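Local coordinates for designed helical repeat protein (Synthetic construct, PDB 5CWQ) that has no known natural function but was designed from scratch to fold as a stack of repeated helices, testing how far computation can extend repeat-protein architecture, at residues A[75-80]-A[98-103]; A[115-120]-A[169-174]; A[179-184]-A[223-228]. All blocks are in the same frame, centred on the assembly; numbering follows the deposited sequence.

Interaction 1: residues A[75-80]-A[98-103]; sequences EEARKV and IAIALA
Ile100 lays its CG1-CD1 arm over the small side chain of Ala77, with Ile100 CG1 only 3.5 Å from Ala77 CB, tighter than carbons usually pack. The arm carries on past the methyl group to the backbone behind it, where Ile100 CD1 lies 3.9 Å from Ala77 O and about as near to the amide N of Arg78. With CG1 set anti to its own carbonyl carbon (chi1 -74°) and the chain extended beyond it, the branch leans on the neighbouring helix. The small Ala77 and Ala99 side chains are consistent with the close approach of the two helices in this designed helical repeat: the segments of helix 60-86 and helix 90-114 run antiparallel, their N-to-C directions 158° apart, and their axes approach to 8.7 Å. Ala99 fills in beside the isoleucine, methyl to methyl, with Ala99 CB 4.0 Å from Ala77 CB. At the exposed border the extended Arg78 passes at about a right angle to the isoleucine, touching it through aliphatic carbon at 4.2 Å between Arg78 CG and Ile100 CD1. A valine in place of Ile100 would probably give up the terminal methyl's contacts with Ala77 O and with the backbone N and CG of Arg78, opening a gap against that backbone. Ile100 also touches Leu74 and Val130, the latter on helix 117-144, which places it among three helices of the core.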
loop_
_atom_site.group_PDB
_atom_site.type_symbol
_atom_site.label_atom_id
_atom_site.label_comp_id
_atom_site.label_asym_id
_atom_site.label_seq_id
_atom_site.Cartn_x
_atom_site.Cartn_y
_atom_site.Cartn_z
ATOM N N GLU A 75 -0.979 1.298 12.854
ATOM C CA GLU A 75 -1.882 1.476 13.984
ATOM C C GLU A 75 -2.483 2.881 14.015
ATOM O O GLU A 75 -3.657 3.054 14.347
ATOM C CB GLU A 75 -1.145 1.183 15.290
ATOM C CG GLU A 75 -0.819 -0.295 15.470
ATOM C CD GLU A 75 0.264 -0.553 16.500
ATOM O OE1 GLU A 75 0.942 0.408 16.917
ATOM O OE2 GLU A 75 0.442 -1.727 16.890
ATOM N N GLU A 76 -1.683 3.882 13.661
ATOM C CA GLU A 76 -2.177 5.254 13.603
ATOM C C GLU A 76 -3.199 5.408 12.482
ATOM O O GLU A 76 -4.232 6.053 12.658
ATOM C CB GLU A 76 -1.022 6.240 13.411
ATOM C CG GLU A 76 -0.141 6.389 14.642
ATOM C CD GLU A 76 0.944 7.440 14.477
ATOM O OE1 GLU A 76 0.727 8.421 13.732
ATOM O OE2 GLU A 76 2.016 7.282 15.097
ATOM N N ALA A 77 -2.913 4.804 11.334
ATOM C CA ALA A 77 -3.811 4.897 10.190
ATOM C C ALA A 77 -5.110 4.138 10.462
ATOM O O ALA A 77 -6.172 4.523 9.974
ATOM C CB ALA A 77 -3.128 4.371 8.933
ATOM N N ARG A 78 -5.022 3.066 11.247
ATOM C CA ARG A 78 -6.210 2.332 11.684
ATOM C C ARG A 78 -7.140 3.228 12.495
ATOM O O ARG A 78 -8.362 3.165 12.354
ATOM C CB ARG A 78 -5.820 1.117 12.526
ATOM C CG ARG A 78 -5.387 -0.103 11.738
ATOM C CD ARG A 78 -4.871 -1.183 12.680
ATOM N NE ARG A 78 -4.529 -2.421 11.986
ATOM C CZ ARG A 78 -3.911 -3.452 12.557
ATOM N NH1 ARG A 78 -3.558 -3.394 13.835
ATOM N NH2 ARG A 78 -3.640 -4.541 11.850
ATOM N N LYS A 79 -6.554 4.054 13.354
ATOM C CA LYS A 79 -7.330 4.959 14.191
ATOM C C LYS A 79 -8.020 6.017 13.333
ATOM O O LYS A 79 -9.186 6.340 13.550
ATOM C CB LYS A 79 -6.432 5.621 15.237
ATOM C CG LYS A 79 -7.182 6.453 16.266
ATOM C CD LYS A 79 -6.222 7.164 17.208
ATOM C CE LYS A 79 -6.964 7.946 18.283
ATOM N NZ LYS A 79 -6.041 8.740 19.145
ATOM N N VAL A 80 -7.294 6.550 12.355
ATOM C CA VAL A 80 -7.842 7.570 11.467
ATOM C C VAL A 80 -9.004 7.009 10.653
ATOM O O VAL A 80 -9.995 7.702 10.418
ATOM C CB VAL A 80 -6.760 8.128 10.513
ATOM C CG1 VAL A 80 -7.366 9.098 9.498
ATOM C CG2 VAL A 80 -5.665 8.817 11.310
ATOM N N ILE A 98 -4.891 3.660 2.158
ATOM C CA ILE A 98 -3.669 3.705 1.366
ATOM C C ILE A 98 -2.464 3.668 2.301
ATOM O O ILE A 98 -1.499 2.946 2.050
ATOM C CB ILE A 98 -3.611 4.966 0.462
ATOM C CG1 ILE A 98 -4.680 4.881 -0.631
ATOM C CG2 ILE A 98 -2.224 5.130 -0.181
ATOM C CD1 ILE A 98 -4.897 6.188 -1.388
ATOM N N ALA A 99 -2.522 4.438 3.385
ATOM C CA ALA A 99 -1.433 4.459 4.358
ATOM C C ALA A 99 -1.264 3.083 4.993
ATOM O O ALA A 99 -0.144 2.600 5.167
ATOM C CB ALA A 99 -1.689 5.509 5.427
ATOM N N ILE A 100 -2.389 2.460 5.329
ATOM C CA ILE A 100 -2.396 1.119 5.906
ATOM C C ILE A 100 -1.761 0.120 4.943
ATOM O O ILE A 100 -0.863 -0.631 5.322
ATOM C CB ILE A 100 -3.841 0.677 6.262
ATOM C CG1 ILE A 100 -4.318 1.417 7.515
ATOM C CG2 ILE A 100 -3.929 -0.834 6.493
ATOM C CD1 ILE A 100 -5.805 1.252 7.821
ATOM N N ALA A 101 -2.223 0.127 3.697
ATOM C CA ALA A 101 -1.761 -0.833 2.702
ATOM C C ALA A 101 -0.268 -0.678 2.427
ATOM O O ALA A 101 0.451 -1.669 2.266
ATOM C CB ALA A 101 -2.560 -0.679 1.412
ATOM N N LEU A 102 0.201 0.563 2.376
ATOM C CA LEU A 102 1.611 0.826 2.115
ATOM C C LEU A 102 2.468 0.379 3.298
ATOM O O LEU A 102 3.583 -0.110 3.118
ATOM C CB LEU A 102 1.836 2.311 1.821
ATOM C CG LEU A 102 3.251 2.729 1.401
ATOM C CD1 LEU A 102 3.784 1.876 0.256
ATOM C CD2 LEU A 102 3.271 4.198 1.005
ATOM N N ALA A 103 1.940 0.541 4.508
ATOM C CA ALA A 103 2.629 0.084 5.709
ATOM C C ALA A 103 2.723 -1.439 5.726
ATOM O O ALA A 103 3.750 -1.999 6.112
ATOM C CB ALA A 103 1.915 0.584 6.953
#

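Interaction 2: residues A[115-120]-A[169-174]; sequences GNSEEA and CCRGNK
Arg171 bends round Ser117 and meets the serine hydroxyl with two parts of one side chain. Ser117 OG lies 3.3 Å from Arg171 CG, while the guanidinium curls back, through a turn at chi3 (45°), to present its edge to the same oxygen. The hydroxyl sits near the guanidinium plane, and Arg171 NH1 donates to Ser117 OG in a weak bond of 3.4 Å. On the serine side, OG stands anti to the backbone N (chi1 -174°), and this rotation carries the oxygen to the arginine. Deeper in, the methyl of Ala120 faces the outer aliphatic part of the arginine, at CD, and the neighbouring cysteine, with Ala120 CB 4.4 Å from Arg171 CD and 4.5 Å from Cys170 SG.

Each segment spans a helix-to-helix turn, and the contact brings the start of helix 117-144 against the end of helix 147-171, the next helix in the chain. Gly115 closes helix 90-114 with a Schellman motif, and Asn116 is the N-cap of helix 117-144, its OD1 accepting from Glu119 N at 2.9 Å; that donor stands well above the carbonyl plane, 58° out of it. Gly172, with positive phi, is where the chain leaves helix 147-171, and Asn173 is the N-cap of helix 174-201, its OD1 accepting from Glu176 N. A disulfide joins Cys170 to Cys112 of helix 90-114 alongside this contact.

The stronger polar partner of Arg171 is Glu121, which forms a salt bridge with its NE. The serine bond is therefore probably a secondary restraint on a guanidinium whose charge is balanced chiefly by that carboxylate.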
loop_
_atom_site.group_PDB
_atom_site.type_symbol
_atom_site.label_atom_id
_atom_site.label_comp_id
_atom_site.label_asym_id
_atom_site.label_seq_id
_atom_site.Cartn_x
_atom_site.Cartn_y
_atom_site.Cartn_z
ATOM N N GLY A 115 13.597 -13.157 6.074
ATOM C CA GLY A 115 13.387 -14.582 5.890
ATOM C C GLY A 115 12.474 -15.205 6.930
ATOM O O GLY A 115 12.467 -16.425 7.107
ATOM N N ASN A 116 11.703 -14.370 7.620
ATOM C CA ASN A 116 10.776 -14.848 8.640
ATOM C C ASN A 116 9.409 -15.160 8.031
ATOM O O ASN A 116 8.607 -14.259 7.781
ATOM C CB ASN A 116 10.645 -13.812 9.757
ATOM C CG ASN A 116 9.963 -14.369 10.994
ATOM O OD1 ASN A 116 9.028 -15.167 10.903
ATOM N ND2 ASN A 116 10.437 -13.952 12.162
ATOM N N SER A 117 9.149 -16.445 7.803
ATOM C CA SER A 117 7.944 -16.881 7.103
ATOM C C SER A 117 6.684 -16.635 7.930
ATOM O O SER A 117 5.618 -16.360 7.378
ATOM C CB SER A 117 8.049 -18.364 6.740
ATOM O OG SER A 117 6.954 -18.774 5.941
ATOM N N GLU A 118 6.805 -16.738 9.250
ATOM C CA GLU A 118 5.675 -16.483 10.137
ATOM C C GLU A 118 5.333 -14.997 10.130
ATOM O O GLU A 118 4.163 -14.615 10.104
ATOM C CB GLU A 118 5.987 -16.954 11.560
ATOM C CG GLU A 118 4.865 -16.712 12.568
ATOM C CD GLU A 118 3.583 -17.445 12.217
ATOM O OE1 GLU A 118 3.647 -18.436 11.460
ATOM O OE2 GLU A 118 2.509 -17.028 12.700
ATOM N N GLU A 119 6.368 -14.164 10.155
ATOM C CA GLU A 119 6.200 -12.719 10.093
ATOM C C GLU A 119 5.635 -12.307 8.735
ATOM O O GLU A 119 4.928 -11.303 8.617
ATOM C CB GLU A 119 7.538 -12.024 10.347
ATOM C CG GLU A 119 7.458 -10.516 10.500
ATOM C CD GLU A 119 8.816 -9.895 10.772
ATOM O OE1 GLU A 119 9.827 -10.628 10.709
ATOM O OE2 GLU A 119 8.878 -8.679 11.051
ATOM N N ALA A 120 5.953 -13.094 7.712
ATOM C CA ALA A 120 5.487 -12.824 6.358
ATOM C C ALA A 120 4.013 -13.173 6.215
ATOM O O ALA A 120 3.271 -12.489 5.508
ATOM C CB ALA A 120 6.317 -13.602 5.349
ATOM N N CYS A 169 5.527 -14.792 -3.033
ATOM C CA CYS A 169 6.764 -15.063 -3.749
ATOM C C CYS A 169 7.877 -15.540 -2.817
ATOM O O CYS A 169 8.546 -16.533 -3.105
ATOM C CB CYS A 169 7.220 -13.814 -4.507
ATOM S SG CYS A 169 8.808 -13.998 -5.339
ATOM N N CYS A 170 8.082 -14.841 -1.703
ATOM C CA CYS A 170 9.200 -15.168 -0.825
ATOM C C CYS A 170 8.893 -16.390 0.047
ATOM O O CYS A 170 9.810 -17.024 0.567
ATOM C CB CYS A 170 9.578 -13.962 0.045
ATOM S SG CYS A 170 8.431 -13.554 1.378
ATOM N N ARG A 171 7.611 -16.724 0.189
ATOM C CA ARG A 171 7.198 -17.939 0.894
ATOM C C ARG A 171 7.137 -19.136 -0.049
ATOM O O ARG A 171 7.081 -20.283 0.394
ATOM C CB ARG A 171 5.832 -17.756 1.561
ATOM C CG ARG A 171 5.893 -17.496 3.057
ATOM C CD ARG A 171 4.515 -17.184 3.633
ATOM N NE ARG A 171 3.487 -18.103 3.146
ATOM C CZ ARG A 171 3.206 -19.285 3.690
ATOM N NH1 ARG A 171 3.874 -19.719 4.752
ATOM N NH2 ARG A 171 2.251 -20.038 3.164
ATOM N N GLY A 172 7.132 -18.864 -1.350
ATOM C CA GLY A 172 7.069 -19.916 -2.348
ATOM C C GLY A 172 5.698 -20.562 -2.434
ATOM O O GLY A 172 5.560 -21.670 -2.955
ATOM N N ASN A 173 4.683 -19.869 -1.926
ATOM C CA ASN A 173 3.318 -20.387 -1.928
ATOM C C ASN A 173 2.621 -20.109 -3.255
ATOM O O ASN A 173 2.329 -18.958 -3.583
ATOM C CB ASN A 173 2.518 -19.775 -0.778
ATOM C CG ASN A 173 1.226 -20.519 -0.509
ATOM O OD1 ASN A 173 0.228 -20.330 -1.205
ATOM N ND2 ASN A 173 1.239 -21.375 0.505
ATOM N N LYS A 174 2.350 -21.166 -4.014
ATOM C CA LYS A 174 1.778 -21.014 -5.347
ATOM C C LYS A 174 0.293 -20.657 -5.294
ATOM O O LYS A 174 -0.220 -19.982 -6.186
ATOM C CB LYS A 174 1.975 -22.292 -6.162
ATOM C CG LYS A 174 2.100 -22.046 -7.660
ATOM C CD LYS A 174 1.443 -23.147 -8.481
ATOM C CE LYS A 174 -0.076 -23.039 -8.461
ATOM N NZ LYS A 174 -0.564 -21.768 -9.070
#

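Interaction 3: residues A[179-184]-A[223-228]; sequences RAYEDA and HVQECR. With PO4 (phosphate ion), chain F.
Tyr181 and Gln225 lie against each other with their flat groups 35° apart, the amide carbon Gln225 CD coming to 3.5 Å from the ring carbon Tyr181 CE1. Both also reach one phosphate ion, probably taken up from the crystallisation liquor. Tyr181 OH donates to O3 of the phosphate at 2.8 Å, with that oxygen near the ring plane at the phenol edge. Gln225 NE2 reaches phosphate O2 at 3.1 Å, with an N-H...O angle of 144°. The glutamine gets there by folding back on itself, a bend at chi2 swinging its amide toward the ring and the phosphate. Gln225 CG lies 3.5 Å from phosphate O4.

Beneath this polar edge is the apolar seam of the last helical hairpin, where helix 174-201 and helix 204-230 pack antiparallel, 144° between the directions of these short segments. Val224 spreads its two methyl groups over successive residues of the opposing helix: Val224 CG1 lies 4.0 Å from Tyr181 CB, and Val224 CG2 lies 4.1 Å from Ala180 CB. On the inner side Val224 touches Ala165 of helix 147-171.

Further out, the C-terminal tail helps to set the polar groups. His234, from the expression tag, stacks its ring with Tyr181, and its backbone N donates to Gln225 OE1. The amide of Gln225 is thereby held through its oxygen by the tail while its nitrogen turns to the phosphate.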
loop_
_atom_site.group_PDB
_atom_site.type_symbol
_atom_site.label_atom_id
_atom_site.label_comp_id
_atom_site.label_asym_id
_atom_site.label_seq_id
_atom_site.Cartn_x
_atom_site.Cartn_y
_atom_site.Cartn_z
ATOM N N ARG A 179 -3.797 -16.339 -6.447
ATOM C CA ARG A 179 -4.789 -15.391 -5.956
ATOM C C ARG A 179 -4.344 -13.951 -6.199
ATOM O O ARG A 179 -5.127 -13.122 -6.662
ATOM C CB ARG A 179 -5.049 -15.612 -4.465
ATOM C CG ARG A 179 -6.196 -16.566 -4.169
ATOM C CD ARG A 179 -6.310 -16.840 -2.680
ATOM N NE ARG A 179 -5.250 -17.726 -2.206
ATOM C CZ ARG A 179 -4.937 -17.905 -0.925
ATOM N NH1 ARG A 179 -5.595 -17.252 0.023
ATOM N NH2 ARG A 179 -3.958 -18.734 -0.593
ATOM N N ALA A 180 -3.086 -13.663 -5.884
ATOM C CA ALA A 180 -2.530 -12.332 -6.094
ATOM C C ALA A 180 -2.569 -11.965 -7.573
ATOM O O ALA A 180 -2.940 -10.849 -7.936
ATOM C CB ALA A 180 -1.104 -12.264 -5.568
ATOM N N TYR A 181 -2.184 -12.916 -8.419
ATOM C CA TYR A 181 -2.184 -12.716 -9.862
ATOM C C TYR A 181 -3.568 -12.342 -10.382
ATOM O O TYR A 181 -3.714 -11.392 -11.152
ATOM C CB TYR A 181 -1.688 -13.976 -10.571
ATOM C CG TYR A 181 -1.809 -13.919 -12.078
ATOM C CD1 TYR A 181 -0.854 -13.267 -12.847
ATOM C CD2 TYR A 181 -2.878 -14.520 -12.730
ATOM C CE1 TYR A 181 -0.962 -13.213 -14.225
ATOM C CE2 TYR A 181 -2.995 -14.472 -14.104
ATOM C CZ TYR A 181 -2.035 -13.818 -14.848
ATOM O OH TYR A 181 -2.154 -13.772 -16.220
ATOM N N GLU A 182 -4.582 -13.093 -9.963
ATOM C CA GLU A 182 -5.947 -12.837 -10.406
ATOM C C GLU A 182 -6.466 -11.518 -9.838
ATOM O O GLU A 182 -7.149 -10.766 -10.534
ATOM C CB GLU A 182 -6.866 -13.992 -10.002
ATOM C CG GLU A 182 -6.521 -15.319 -10.670
ATOM C CD GLU A 182 -6.657 -15.278 -12.185
ATOM O OE1 GLU A 182 -7.336 -14.365 -12.704
ATOM O OE2 GLU A 182 -6.081 -16.161 -12.859
ATOM N N ASP A 183 -6.141 -11.240 -8.577
ATOM C CA ASP A 183 -6.487 -9.961 -7.963
ATOM C C ASP A 183 -5.896 -8.800 -8.756
ATOM O O ASP A 183 -6.571 -7.804 -9.012
ATOM C CB ASP A 183 -5.986 -9.885 -6.516
ATOM C CG ASP A 183 -6.723 -10.822 -5.584
ATOM O OD1 ASP A 183 -7.850 -11.248 -5.911
ATOM O OD2 ASP A 183 -6.168 -11.123 -4.506
ATOM N N ALA A 184 -4.631 -8.939 -9.142
ATOM C CA ALA A 184 -3.908 -7.871 -9.827
ATOM C C ALA A 184 -4.502 -7.582 -11.203
ATOM O O ALA A 184 -4.590 -6.424 -11.618
ATOM C CB ALA A 184 -2.433 -8.230 -9.954
ATOM N N HIS A 223 5.540 -9.299 -10.668
ATOM C CA HIS A 223 6.261 -9.889 -9.545
ATOM C C HIS A 223 5.922 -11.368 -9.408
ATOM O O HIS A 223 6.810 -12.206 -9.281
ATOM C CB HIS A 223 5.932 -9.151 -8.248
ATOM C CG HIS A 223 6.834 -9.504 -7.106
ATOM N ND1 HIS A 223 8.131 -9.043 -7.013
ATOM C CD2 HIS A 223 6.629 -10.271 -6.010
ATOM C CE1 HIS A 223 8.684 -9.510 -5.908
ATOM N NE2 HIS A 223 7.796 -10.259 -5.281
ATOM N N VAL A 224 4.630 -11.678 -9.441
ATOM C CA VAL A 224 4.165 -13.057 -9.359
ATOM C C VAL A 224 4.659 -13.891 -10.537
ATOM O O VAL A 224 5.130 -15.014 -10.358
ATOM C CB VAL A 224 2.626 -13.123 -9.319
ATOM C CG1 VAL A 224 2.143 -14.562 -9.413
ATOM C CG2 VAL A 224 2.109 -12.478 -8.052
ATOM N N GLN A 225 4.534 -13.342 -11.740
ATOM C CA GLN A 225 4.859 -14.075 -12.958
ATOM C C GLN A 225 6.356 -14.325 -13.117
ATOM O O GLN A 225 6.760 -15.308 -13.736
ATOM C CB GLN A 225 4.336 -13.319 -14.182
ATOM C CG GLN A 225 2.821 -13.273 -14.287
ATOM C CD GLN A 225 2.207 -14.641 -14.522
ATOM O OE1 GLN A 225 1.933 -15.381 -13.576
ATOM N NE2 GLN A 225 1.989 -14.985 -15.787
ATOM N N GLU A 226 7.172 -13.436 -12.560
ATOM C CA GLU A 226 8.620 -13.500 -12.740
ATOM C C GLU A 226 9.335 -14.011 -11.489
ATOM O O GLU A 226 10.553 -14.205 -11.499
ATOM C CB GLU A 226 9.158 -12.121 -13.123
ATOM C CG GLU A 226 8.578 -11.577 -14.423
ATOM C CD GLU A 226 8.935 -10.124 -14.666
ATOM O OE1 GLU A 226 9.571 -9.508 -13.785
ATOM O OE2 GLU A 226 8.576 -9.594 -15.739
ATOM N N CYS A 227 8.572 -14.226 -10.420
ATOM C CA CYS A 227 9.123 -14.664 -9.139
ATOM C C CYS A 227 9.898 -15.975 -9.252
ATOM O O CYS A 227 9.379 -16.971 -9.758
ATOM C CB CYS A 227 7.997 -14.817 -8.112
ATOM S SG CYS A 227 8.491 -15.589 -6.565
ATOM N N ARG A 228 11.143 -15.956 -8.780
ATOM C CA ARG A 228 11.989 -17.149 -8.723
ATOM C C ARG A 228 12.133 -17.833 -10.080
ATOM O O ARG A 228 11.917 -19.037 -10.203
ATOM C CB ARG A 228 11.430 -18.144 -7.701
ATOM C CG ARG A 228 11.435 -17.634 -6.270
ATOM C CD ARG A 228 10.740 -18.611 -5.337
ATOM N NE ARG A 228 10.737 -18.145 -3.953
ATOM C CZ ARG A 228 11.731 -18.332 -3.089
ATOM N NH1 ARG A 228 12.833 -18.976 -3.455
ATOM N NH2 ARG A 228 11.624 -17.867 -1.852
HETATM P P PO4 F . 0.749 -11.985 -18.093
HETATM O O1 PO4 F . 1.070 -11.024 -19.213
HETATM O O2 PO4 F . 1.447 -13.300 -18.341
HETATM O O3 PO4 F . -0.743 -12.207 -18.034
HETATM O O4 PO4 F . 1.223 -11.404 -16.783
#

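The three contacts follow one another along the chain, each closing before the next opens. Interaction 1 joins helix 60-86 to helix 90-114, interaction 2 joins the start of helix 117-144 to the end of helix 147-171, and interaction 3 pairs helix 174-201 with helix 204-230. Interactions 1 and 3 lie on opposite sides of the chain's centre, their own centres about 24 Å apart, and do not touch. Interactions 2 and 3, with centres about 14 Å apart, are linked directly by the disulfide between Cys169 and Cys227, and Arg228 NE probably donates a hydrogen bond to Cys169 O. The example illustrates how a repeat protein is built from local packing between helices, here reinforced by covalent ties.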